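Local atomic coordinates of pyridoxamine 5-phosphate-dependent dehydrase (Escherichia coli, PDB entry 3B8X), a protein that catalyses removal of the C3'-hydroxyl group from GDP-4-keto-6-deoxy-D-mannose by combined transamination and deoxygenation, a step in L-colitose biosynthesis. Residues M29-Y39 / R252-I262; G179-F187 / G197-I207. The protein carries 1 engineered substitution. All coordinates share one frame; numbering follows the deposited sequence.

Contact 1 (M29-Y39 / R252-I262). With G4M ([(2R,3S,4R,5R)-5-(2-amino-6-oxo-1,6-dihydro-9H-purin-9-yl)-3,4-dihydroxytetrahydrofuran-2-yl]methyl (2R,3S,4S,5S,6R)-3,4-dihydroxy-5-[({3-hydroxy-2-methyl-5-[(phosphonooxy)methyl]pyridin-4-yl}methyl)amino]-6-methyltetrahydro-2H-pyran-2-yl dihydrogen diphosphate), chain G.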
# COMPACT_ATOMS: atom_id res chain seq x y z
N MET B 29 13.74 -16.70 -1.05
CA MET B 29 12.76 -16.14 -0.13
C MET B 29 12.64 -14.64 -0.44
O MET B 29 13.54 -13.84 -0.17
CB MET B 29 13.10 -16.36 1.35
CG MET B 29 12.30 -15.46 2.31
SD MET B 29 10.52 -15.81 2.47
CE MET B 29 10.53 -17.60 2.72
N PHE B 30 11.52 -14.30 -1.07
CA PHE B 30 11.24 -12.94 -1.52
C PHE B 30 10.32 -12.12 -0.64
O PHE B 30 10.34 -10.88 -0.64
CB PHE B 30 10.70 -13.03 -2.96
CG PHE B 30 11.65 -13.73 -3.90
CD1 PHE B 30 11.44 -15.05 -4.26
CD2 PHE B 30 12.85 -13.13 -4.25
CE1 PHE B 30 12.38 -15.72 -5.05
CE2 PHE B 30 13.79 -13.80 -5.05
CZ PHE B 30 13.56 -15.09 -5.44
N THR B 31 9.50 -12.82 0.12
CA THR B 31 8.54 -12.13 0.95
C THR B 31 9.26 -11.60 2.14
O THR B 31 10.17 -12.25 2.64
CB THR B 31 7.47 -13.10 1.47
OG1 THR B 31 6.74 -13.58 0.34
CG2 THR B 31 6.53 -12.37 2.42
N MET B 32 8.77 -10.47 2.64
CA MET B 32 9.27 -9.84 3.85
C MET B 32 9.76 -10.89 4.85
O MET B 32 8.99 -11.75 5.32
CB MET B 32 8.13 -9.02 4.47
CG MET B 32 8.61 -8.08 5.55
SD MET B 32 7.18 -7.39 6.42
CE MET B 32 6.46 -8.79 7.32
N GLY B 33 11.04 -10.79 5.22
CA GLY B 33 11.63 -11.71 6.18
C GLY B 33 12.83 -11.11 6.93
O GLY B 33 12.80 -10.00 7.52
N GLU B 34 13.90 -11.88 6.89
CA GLU B 34 15.14 -11.62 7.59
C GLU B 34 15.93 -10.38 7.19
O GLU B 34 16.33 -9.60 8.06
CB GLU B 34 16.03 -12.87 7.49
CG GLU B 34 15.75 -13.87 8.60
CD GLU B 34 15.35 -13.17 9.89
OE1 GLU B 34 16.18 -12.41 10.45
OE2 GLU B 34 14.20 -13.35 10.34
N TYR B 35 16.07 -10.14 5.89
CA TYR B 35 16.73 -8.90 5.46
C TYR B 35 15.95 -7.66 5.92
O TYR B 35 16.55 -6.69 6.35
CB TYR B 35 16.98 -8.88 3.94
CG TYR B 35 18.10 -9.80 3.49
CD1 TYR B 35 17.83 -10.95 2.74
CD2 TYR B 35 19.43 -9.54 3.82
CE1 TYR B 35 18.85 -11.83 2.38
CE2 TYR B 35 20.46 -10.40 3.39
CZ TYR B 35 20.16 -11.55 2.70
OH TYR B 35 21.16 -12.43 2.31
N VAL B 36 14.61 -7.69 5.83
CA VAL B 36 13.82 -6.55 6.28
C VAL B 36 14.03 -6.36 7.78
O VAL B 36 14.19 -5.25 8.27
CB VAL B 36 12.30 -6.77 6.02
CG1 VAL B 36 11.47 -5.73 6.81
CG2 VAL B 36 12.03 -6.72 4.51
N LYS B 37 14.02 -7.47 8.51
CA LYS B 37 14.19 -7.42 9.94
C LYS B 37 15.53 -6.78 10.27
O LYS B 37 15.61 -5.91 11.13
CB LYS B 37 14.11 -8.84 10.53
CG LYS B 37 12.74 -9.47 10.55
CD LYS B 37 12.45 -10.10 11.91
CE LYS B 37 12.81 -11.58 11.95
NZ LYS B 37 14.23 -11.84 12.39
N GLN B 38 16.58 -7.25 9.60
CA GLN B 38 17.92 -6.75 9.81
C GLN B 38 17.96 -5.25 9.48
O GLN B 38 18.54 -4.42 10.21
CB GLN B 38 18.81 -7.46 8.81
CG GLN B 38 20.29 -7.47 9.12
CD GLN B 38 21.03 -8.40 8.17
OE1 GLN B 38 21.95 -7.97 7.44
NE2 GLN B 38 20.61 -9.68 8.13
N TYR B 39 17.40 -4.91 8.33
CA TYR B 39 17.36 -3.50 7.95
C TYR B 39 16.67 -2.63 9.04
O TYR B 39 17.09 -1.51 9.34
CB TYR B 39 16.50 -3.41 6.69
CG TYR B 39 16.30 -2.01 6.21
CD1 TYR B 39 17.32 -1.29 5.63
CD2 TYR B 39 15.05 -1.43 6.28
CE1 TYR B 39 17.12 0.01 5.15
CE2 TYR B 39 14.84 -0.14 5.80
CZ TYR B 39 15.86 0.56 5.21
OH TYR B 39 15.60 1.83 4.72
N ARG B 252 3.47 -4.53 3.15
CA ARG B 252 4.76 -5.08 3.42
C ARG B 252 5.74 -4.67 2.30
O ARG B 252 5.31 -4.47 1.16
CB ARG B 252 4.64 -6.61 3.43
CG ARG B 252 3.87 -7.19 4.60
CD ARG B 252 3.96 -8.69 4.52
NE ARG B 252 3.38 -9.29 3.32
CZ ARG B 252 2.78 -10.48 3.31
NH1 ARG B 252 2.70 -11.20 4.43
NH2 ARG B 252 2.26 -10.95 2.18
N PRO B 253 7.02 -4.51 2.62
CA PRO B 253 8.00 -4.19 1.58
C PRO B 253 8.48 -5.54 1.10
O PRO B 253 8.23 -6.56 1.75
CB PRO B 253 9.18 -3.55 2.36
CG PRO B 253 9.03 -4.03 3.82
CD PRO B 253 7.63 -4.60 3.97
N LEU B 254 9.29 -5.55 0.04
CA LEU B 254 9.84 -6.80 -0.48
C LEU B 254 11.14 -7.14 0.23
O LEU B 254 11.85 -6.24 0.69
CB LEU B 254 10.11 -6.67 -1.97
CG LEU B 254 8.79 -6.60 -2.77
CD1 LEU B 254 9.09 -6.39 -4.22
CD2 LEU B 254 7.98 -7.84 -2.53
N GLU B 255 11.50 -8.43 0.28
CA GLU B 255 12.77 -8.78 0.91
C GLU B 255 13.99 -8.10 0.22
O GLU B 255 15.00 -7.76 0.84
CB GLU B 255 12.92 -10.29 0.92
CG GLU B 255 14.10 -10.70 1.69
CD GLU B 255 13.91 -10.72 3.21
OE1 GLU B 255 13.23 -9.86 3.85
OE2 GLU B 255 14.54 -11.61 3.82
N MET B 256 13.87 -7.90 -1.10
CA MET B 256 14.93 -7.26 -1.85
C MET B 256 15.13 -5.84 -1.36
O MET B 256 16.27 -5.36 -1.30
CB MET B 256 14.56 -7.22 -3.33
CG MET B 256 14.95 -8.49 -4.06
SD MET B 256 14.32 -8.18 -5.69
CE MET B 256 14.54 -9.72 -6.55
N SER B 257 14.03 -5.15 -1.07
CA SER B 257 14.15 -3.77 -0.63
C SER B 257 14.92 -3.67 0.68
O SER B 257 15.68 -2.73 0.89
CB SER B 257 12.80 -3.09 -0.51
OG SER B 257 12.31 -2.82 -1.81
N GLY B 258 14.69 -4.61 1.58
CA GLY B 258 15.38 -4.62 2.86
C GLY B 258 16.87 -4.93 2.63
O GLY B 258 17.73 -4.30 3.22
N ALA B 259 17.20 -5.81 1.70
CA ALA B 259 18.60 -6.13 1.45
C ALA B 259 19.34 -4.94 0.90
O ALA B 259 20.43 -4.61 1.36
CB ALA B 259 18.77 -7.35 0.55
N ILE B 260 18.72 -4.30 -0.08
CA ILE B 260 19.31 -3.15 -0.72
C ILE B 260 19.48 -2.10 0.38
O ILE B 260 20.51 -1.38 0.42
CB ILE B 260 18.37 -2.57 -1.80
CG1 ILE B 260 18.22 -3.53 -2.99
CG2 ILE B 260 18.84 -1.20 -2.24
CD1 ILE B 260 16.96 -3.36 -3.87
N GLY B 261 18.44 -1.95 1.20
CA GLY B 261 18.47 -0.87 2.20
C GLY B 261 19.66 -0.95 3.16
O GLY B 261 20.18 0.06 3.62
N ILE B 262 20.04 -2.17 3.52
CA ILE B 262 21.12 -2.36 4.48
C ILE B 262 22.41 -1.78 3.91
O ILE B 262 23.19 -1.16 4.62
CB ILE B 262 21.34 -3.86 4.67
CG1 ILE B 262 20.21 -4.42 5.55
CG2 ILE B 262 22.77 -4.14 5.12
CD1 ILE B 262 19.89 -5.93 5.33
OP3 G4M G . -2.06 -11.55 0.10
PL G4M G . -2.55 -10.37 -0.87
OP1 G4M G . -2.40 -8.97 -0.18
OP2 G4M G . -1.79 -10.38 -2.29
OP4 G4M G . -4.08 -10.60 -1.30
C5B G4M G . -4.96 -10.38 -0.22
C5L G4M G . -6.21 -11.26 -0.37
C6L G4M G . -7.44 -10.68 -0.63
N1L G4M G . -8.57 -11.39 -0.76
C2L G4M G . -8.59 -12.69 -0.52
C2A G4M G . -9.94 -13.40 -0.58
C3L G4M G . -7.39 -13.37 -0.22
O3L G4M G . -7.39 -14.70 0.04
C4L G4M G . -6.17 -12.64 -0.15
C4A G4M G . -4.96 -13.27 0.20
N4A G4M G . -4.95 -14.58 0.44
C4G G4M G . -3.76 -15.25 0.64
C5G G4M G . -3.89 -16.32 1.72
C6G G4M G . -5.05 -17.25 1.34
O5G G4M G . -2.68 -17.08 1.73
C3G G4M G . -2.60 -14.30 0.99
O3G G4M G . -1.66 -14.29 -0.10
C2G G4M G . -1.93 -14.76 2.31
O2G G4M G . -0.72 -14.00 2.55
C1G G4M G . -1.64 -16.29 2.32
O1G G4M G . -1.46 -16.74 3.68
P2 G4M G . -0.21 -17.71 3.54
O3P G4M G . -0.45 -18.86 2.44
O4P G4M G . -0.03 -18.42 4.96
OPP G4M G . 1.07 -16.80 3.12
P G4M G . 2.42 -17.45 3.73
O1P G4M G . 2.19 -18.41 5.00
O2P G4M G . 3.34 -16.22 4.20
O5' G4M G . 3.25 -18.24 2.57
C5' G4M G . 2.59 -19.44 2.17
C4' G4M G . 3.60 -20.58 2.03
O4' G4M G . 4.59 -20.30 1.00
C3' G4M G . 4.40 -20.76 3.37
O3' G4M G . 4.70 -22.14 3.61
C2' G4M G . 5.67 -19.92 3.13
O2' G4M G . 6.80 -20.50 3.80
C1' G4M G . 5.87 -20.05 1.61
N9 G4M G . 6.47 -18.83 1.08
C8 G4M G . 5.92 -17.58 1.10
N7 G4M G . 6.76 -16.75 0.52
C4 G4M G . 7.68 -18.77 0.47
C5 G4M G . 7.86 -17.44 0.10
C6 G4M G . 9.05 -17.10 -0.59
O6 G4M G . 9.25 -15.96 -0.97
N3 G4M G . 8.60 -19.68 0.18
C2 G4M G . 9.70 -19.34 -0.45
N1 G4M G . 9.94 -18.07 -0.85
N2 G4M G . 10.63 -20.31 -0.74
O HOH W 1 15.67 -13.33 2.04
O HOH W 2 11.93 -9.79 -2.66
O HOH W 3 6.93 -8.99 1.17

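Contact 2 (G179-F187 / G197-I207). With NA (sodium ion), chain N; G4M ([(2R,3S,4R,5R)-5-(2-amino-6-oxo-1,6-dihydro-9H-purin-9-yl)-3,4-dihydroxytetrahydrofuran-2-yl]methyl (2R,3S,4S,5S,6R)-3,4-dihydroxy-5-[({3-hydroxy-2-methyl-5-[(phosphonooxy)methyl]pyridin-4-yl}methyl)amino]-6-methyltetrahydro-2H-pyran-2-yl dihydrogen diphosphate), chain O.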
# COMPACT_ATOMS: atom_id res chain seq x y z
N GLY B 179 9.31 13.30 17.03
CA GLY B 179 7.91 12.93 17.14
C GLY B 179 7.65 11.60 17.86
O GLY B 179 8.57 10.81 18.12
N LEU B 180 6.39 11.38 18.19
CA LEU B 180 5.97 10.10 18.75
C LEU B 180 6.29 9.05 17.67
O LEU B 180 6.68 7.90 17.95
CB LEU B 180 4.46 10.15 19.00
CG LEU B 180 3.85 8.78 19.18
CD1 LEU B 180 4.41 8.12 20.46
CD2 LEU B 180 2.34 8.91 19.22
N MET B 181 6.08 9.47 16.42
CA MET B 181 6.41 8.68 15.21
C MET B 181 7.09 9.56 14.20
O MET B 181 6.84 10.78 14.14
CB MET B 181 5.17 8.08 14.55
CG MET B 181 4.83 6.70 15.14
SD MET B 181 3.31 5.99 14.52
CE MET B 181 2.13 6.98 15.34
N GLY B 182 7.87 8.93 13.33
CA GLY B 182 8.54 9.61 12.26
C GLY B 182 8.55 8.74 11.01
O GLY B 182 8.89 7.56 11.06
N THR B 183 8.27 9.35 9.87
CA THR B 183 8.26 8.56 8.63
C THR B 183 9.43 8.87 7.71
O THR B 183 9.90 10.00 7.67
CB THR B 183 6.92 8.68 7.86
OG1 THR B 183 6.64 10.06 7.54
CG2 THR B 183 5.75 8.04 8.65
N PHE B 184 9.90 7.86 6.98
CA PHE B 184 10.95 8.05 5.99
C PHE B 184 10.55 7.38 4.68
O PHE B 184 9.66 6.51 4.64
CB PHE B 184 12.29 7.46 6.43
CG PHE B 184 12.81 8.01 7.70
CD1 PHE B 184 12.15 7.75 8.88
CD2 PHE B 184 14.04 8.66 7.73
CE1 PHE B 184 12.65 8.19 10.08
CE2 PHE B 184 14.58 9.09 8.97
CZ PHE B 184 13.86 8.87 10.14
N SER B 185 11.19 7.80 3.59
CA SER B 185 10.95 7.18 2.28
C SER B 185 12.29 6.74 1.73
O SER B 185 13.32 7.39 1.94
CB SER B 185 10.34 8.18 1.29
OG SER B 185 10.48 7.75 -0.08
N SER B 186 12.28 5.63 1.00
CA SER B 186 13.51 5.20 0.32
C SER B 186 13.20 5.06 -1.19
O SER B 186 13.59 4.08 -1.85
CB SER B 186 14.15 3.93 0.93
OG SER B 186 13.19 2.92 1.21
N PHE B 187 12.43 6.02 -1.71
CA PHE B 187 12.16 6.03 -3.16
C PHE B 187 13.45 6.37 -3.92
O PHE B 187 14.38 6.91 -3.33
CB PHE B 187 11.03 7.00 -3.55
CG PHE B 187 10.77 7.04 -5.04
CD1 PHE B 187 10.33 5.90 -5.70
CD2 PHE B 187 11.05 8.18 -5.79
CE1 PHE B 187 10.16 5.91 -7.07
CE2 PHE B 187 10.84 8.21 -7.17
CZ PHE B 187 10.41 7.06 -7.80
N GLY B 197 10.04 2.24 -0.97
CA GLY B 197 10.24 1.79 0.40
C GLY B 197 9.90 2.95 1.33
O GLY B 197 10.08 4.11 0.96
N GLY B 198 9.48 2.60 2.55
CA GLY B 198 9.19 3.59 3.56
C GLY B 198 9.53 2.97 4.92
O GLY B 198 9.85 1.81 5.00
N CYS B 199 9.48 3.77 5.98
CA CYS B 199 9.78 3.26 7.31
C CYS B 199 9.14 4.17 8.32
O CYS B 199 9.09 5.38 8.12
CB CYS B 199 11.28 3.30 7.53
SG CYS B 199 11.89 2.02 8.67
N ILE B 200 8.67 3.58 9.41
CA ILE B 200 8.10 4.36 10.52
C ILE B 200 9.00 4.01 11.68
O ILE B 200 9.28 2.85 11.91
CB ILE B 200 6.65 3.93 10.92
CG1 ILE B 200 5.74 3.94 9.67
CG2 ILE B 200 6.10 4.95 11.95
CD1 ILE B 200 5.42 2.51 9.16
N VAL B 201 9.42 5.02 12.42
CA VAL B 201 10.25 4.81 13.59
C VAL B 201 9.46 5.37 14.80
O VAL B 201 8.65 6.28 14.66
CB VAL B 201 11.65 5.50 13.47
CG1 VAL B 201 12.31 5.15 12.15
CG2 VAL B 201 11.52 7.01 13.61
N THR B 202 9.71 4.77 15.96
CA THR B 202 9.08 5.16 17.21
C THR B 202 9.88 4.58 18.37
O THR B 202 10.81 3.76 18.19
CB THR B 202 7.58 4.80 17.26
OG1 THR B 202 6.98 5.23 18.50
CG2 THR B 202 7.38 3.30 17.08
N ASP B 203 9.58 5.09 19.57
CA ASP B 203 10.24 4.61 20.77
C ASP B 203 9.17 3.89 21.57
O ASP B 203 9.46 3.22 22.55
CB ASP B 203 10.82 5.77 21.58
CG ASP B 203 12.07 6.31 20.98
OD1 ASP B 203 12.80 5.60 20.23
OD2 ASP B 203 12.33 7.48 21.30
N ASP B 204 7.93 4.03 21.12
CA ASP B 204 6.78 3.42 21.74
C ASP B 204 6.56 1.96 21.36
O ASP B 204 6.23 1.64 20.22
CB ASP B 204 5.54 4.26 21.43
CG ASP B 204 4.37 3.92 22.34
OD1 ASP B 204 3.81 2.80 22.23
OD2 ASP B 204 4.05 4.77 23.20
N GLU B 205 6.69 1.08 22.34
CA GLU B 205 6.48 -0.35 22.13
C GLU B 205 5.07 -0.72 21.70
O GLU B 205 4.93 -1.66 20.92
CB GLU B 205 6.91 -1.17 23.35
CG GLU B 205 6.70 -2.67 23.17
CD GLU B 205 7.27 -3.48 24.34
OE1 GLU B 205 7.16 -2.97 25.48
OE2 GLU B 205 7.80 -4.59 24.12
N GLU B 206 4.04 -0.01 22.19
CA GLU B 206 2.65 -0.30 21.78
C GLU B 206 2.41 0.07 20.31
O GLU B 206 1.82 -0.70 19.53
CB GLU B 206 1.56 0.40 22.61
CG GLU B 206 0.13 -0.10 22.26
CD GLU B 206 -0.97 0.74 22.89
OE1 GLU B 206 -0.63 1.84 23.35
OE2 GLU B 206 -2.17 0.35 22.87
N ILE B 207 2.86 1.28 19.97
CA ILE B 207 2.76 1.76 18.60
C ILE B 207 3.51 0.79 17.68
O ILE B 207 3.01 0.43 16.62
CB ILE B 207 3.36 3.15 18.49
CG1 ILE B 207 2.47 4.15 19.23
CG2 ILE B 207 3.43 3.58 17.06
CD1 ILE B 207 1.22 4.53 18.49
NA NA N . 12.35 9.66 19.77
OP3 G4M O . 7.28 8.56 -2.56
PL G4M O . 6.94 7.90 -1.16
OP1 G4M O . 5.49 7.16 -1.15
OP2 G4M O . 8.07 6.82 -0.80
OP4 G4M O . 7.04 9.04 -0.01
C5B G4M O . 5.90 9.84 -0.09
C5L G4M O . 6.23 11.14 0.53
C6L G4M O . 5.73 11.44 1.79
N1L G4M O . 5.96 12.61 2.33
C2L G4M O . 6.66 13.55 1.73
C2A G4M O . 6.85 14.90 2.39
C3L G4M O . 7.25 13.34 0.49
O3L G4M O . 7.90 14.37 -0.10
C4L G4M O . 7.05 12.06 -0.13
C4A G4M O . 7.57 11.76 -1.39
N4A G4M O . 8.19 12.69 -2.07
C4G G4M O . 8.81 12.34 -3.29
C5G G4M O . 8.78 13.49 -4.28
C6G G4M O . 9.29 14.77 -3.63
O5G G4M O . 9.74 13.07 -5.24
C3G G4M O . 8.11 11.15 -3.97
O3G G4M O . 8.94 10.01 -3.79
C2G G4M O . 7.99 11.42 -5.50
O2G G4M O . 7.70 10.22 -6.23
C1G G4M O . 9.28 12.00 -6.04
O1G G4M O . 8.92 12.64 -7.26
P2 G4M O . 9.93 12.56 -8.50
O3P G4M O . 11.42 12.94 -8.01
O4P G4M O . 9.50 13.73 -9.54
OPP G4M O . 9.76 11.04 -9.01
P G4M O . 10.45 10.77 -10.43
O1P G4M O . 10.08 11.71 -11.69
O2P G4M O . 9.92 9.29 -10.70
O5' G4M O . 12.00 10.51 -10.22
C5' G4M O . 12.74 11.71 -10.35
C4' G4M O . 13.87 11.44 -11.32
O4' G4M O . 14.44 10.13 -11.05
C3' G4M O . 13.32 11.39 -12.77
O3' G4M O . 14.36 11.87 -13.61
C2' G4M O . 13.05 9.89 -12.99
O2' G4M O . 13.21 9.59 -14.38
C1' G4M O . 14.22 9.29 -12.21
N9 G4M O . 13.94 7.91 -11.80
C8 G4M O . 12.99 7.52 -10.91
N7 G4M O . 13.08 6.22 -10.77
C4 G4M O . 14.66 6.81 -12.20
C5 G4M O . 14.10 5.70 -11.53
C6 G4M O . 14.67 4.39 -11.75
O6 G4M O . 14.26 3.38 -11.20
N3 G4M O . 15.68 6.64 -13.04
C2 G4M O . 16.18 5.43 -13.24
N1 G4M O . 15.70 4.31 -12.62
N2 G4M O . 17.21 5.28 -14.12
O HOH W 4 9.90 10.10 20.15
O HOH W 5 8.41 7.70 19.91
O HOH W 6 12.77 2.32 3.74
O HOH W 7 12.27 11.23 21.73
O HOH W 8 11.75 7.96 17.73
O HOH W 9 14.90 9.04 19.74

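Contact 1 (M29-Y39 / R252-I262)
The first turn of helix 34-39 is held by the carboxylate of Glu255, a side chain from another helix that meets the N-terminal amides just where the N-cap residue, Gly33, has no side chain. Glu255 OE1 accepts from Gly33 N at 2.7 Å and from Val36 N at 3.2 Å, the two donors arriving from opposite faces of its plane. Glu255 OE2 takes Tyr35 N at 3.0 Å, again from well above the plane, and a water that also donates to Met29 O. A bend at chi2 of Glu255 (80°) swings the carboxylate onto this helix start, whose amides probably stabilise the buried charge.

In this PLP-dependent aminotransferase fold, the contact joins the N-terminal ends of helices 34-47 and 255-286, whose axes here cross at 39° and approach to 7.3 Å. Gly258 allows the closeness, its CA 4.2 Å from Val36 CA. Tyr35 enters as a knob among Glu255, Gly258, Ala259 and Ile262: Ala259 CB makes a CH-pi contact over one ring face, Ile262 CD1 abuts the edge, and the Glu255 carboxylate is turned 72° from the ring. One turn on, Tyr39 CE1 packs on Gly261 CA at 3.4 Å.

Ahead of the helices, Phe30 O accepts Glu255 N, and Phe30 N donates to guanine O6 of the ligand at 2.8 Å. Thr31 CG2 covers one face of the Arg252 guanidinium, which forms a salt bridge with Glu196 of the second subunit.

Contact 2 (G179-F187 / G197-I207)
Met181 and Ile207 reach toward each other tip to tip, SD of the methionine 3.5 Å from CG2 of the isoleucine, while Ile200 lies alongside Met181 and points the same way, its CG2 3.9 Å from Met181 CG. The other sheet face is organised by Phe184 and Val201, which cross at about a right angle; Phe184 CE1 meets Val201 CG1 at 3.7 Å, and Cys199 O sits in the ring plane at its edge.

Between these two layers of side chains run antiparallel strands 181-185 and 198-202, neighbours in the large mixed sheet of the aminotransferase fold, where 198-202 runs against the strands flanking it. Gly182 with Val201 and Phe184 with Cys199 are hydrogen-bonded pairs; Thr183 with Ile200 is a non-hydrogen-bonded one. Past the strand ends, Ser186 N donates to Gly197 O at 2.7 Å.

Two ST turns finish the hairpin arms. Thr202 OG1, anti to its own amide (chi1 -179°), donates to Leu180 O at 2.7 Å and accepts Asp204 N, while Asp204 OD1 caps the following helix at Ile207 N. At the opposite end Ser185 OG accepts Phe187 N and donates to the ligand phosphate oxygen OP2 at 2.7 Å. Asp203 OD2 binds a sodium ion, completed by waters and Thr177 O, while Asp203 OD1 accepts from Lys50 N; one of these waters donates to Gly179 O.

Overall arrangement
The centres of contacts 1 and 2 lie 16 Å apart and their nearest atoms about 4 Å, without touching. Both strands of contact 2 fall in the sequence between the two segments of contact 1. Phe43 connects them, its ring meeting both Tyr39 and Phe184, and Thr194 bonds to Ser257 as well as Ser186. Within one chain the contacts serve different ligand molecules: contact 1 reads a guanine, contact 2 holds the phosphate of the pyridoxyl part. The dimer unites these roles, because the ligand at Phe30 is also bonded by Ser185 of the second subunit, and Phe187 packs on Arg252 of the second subunit.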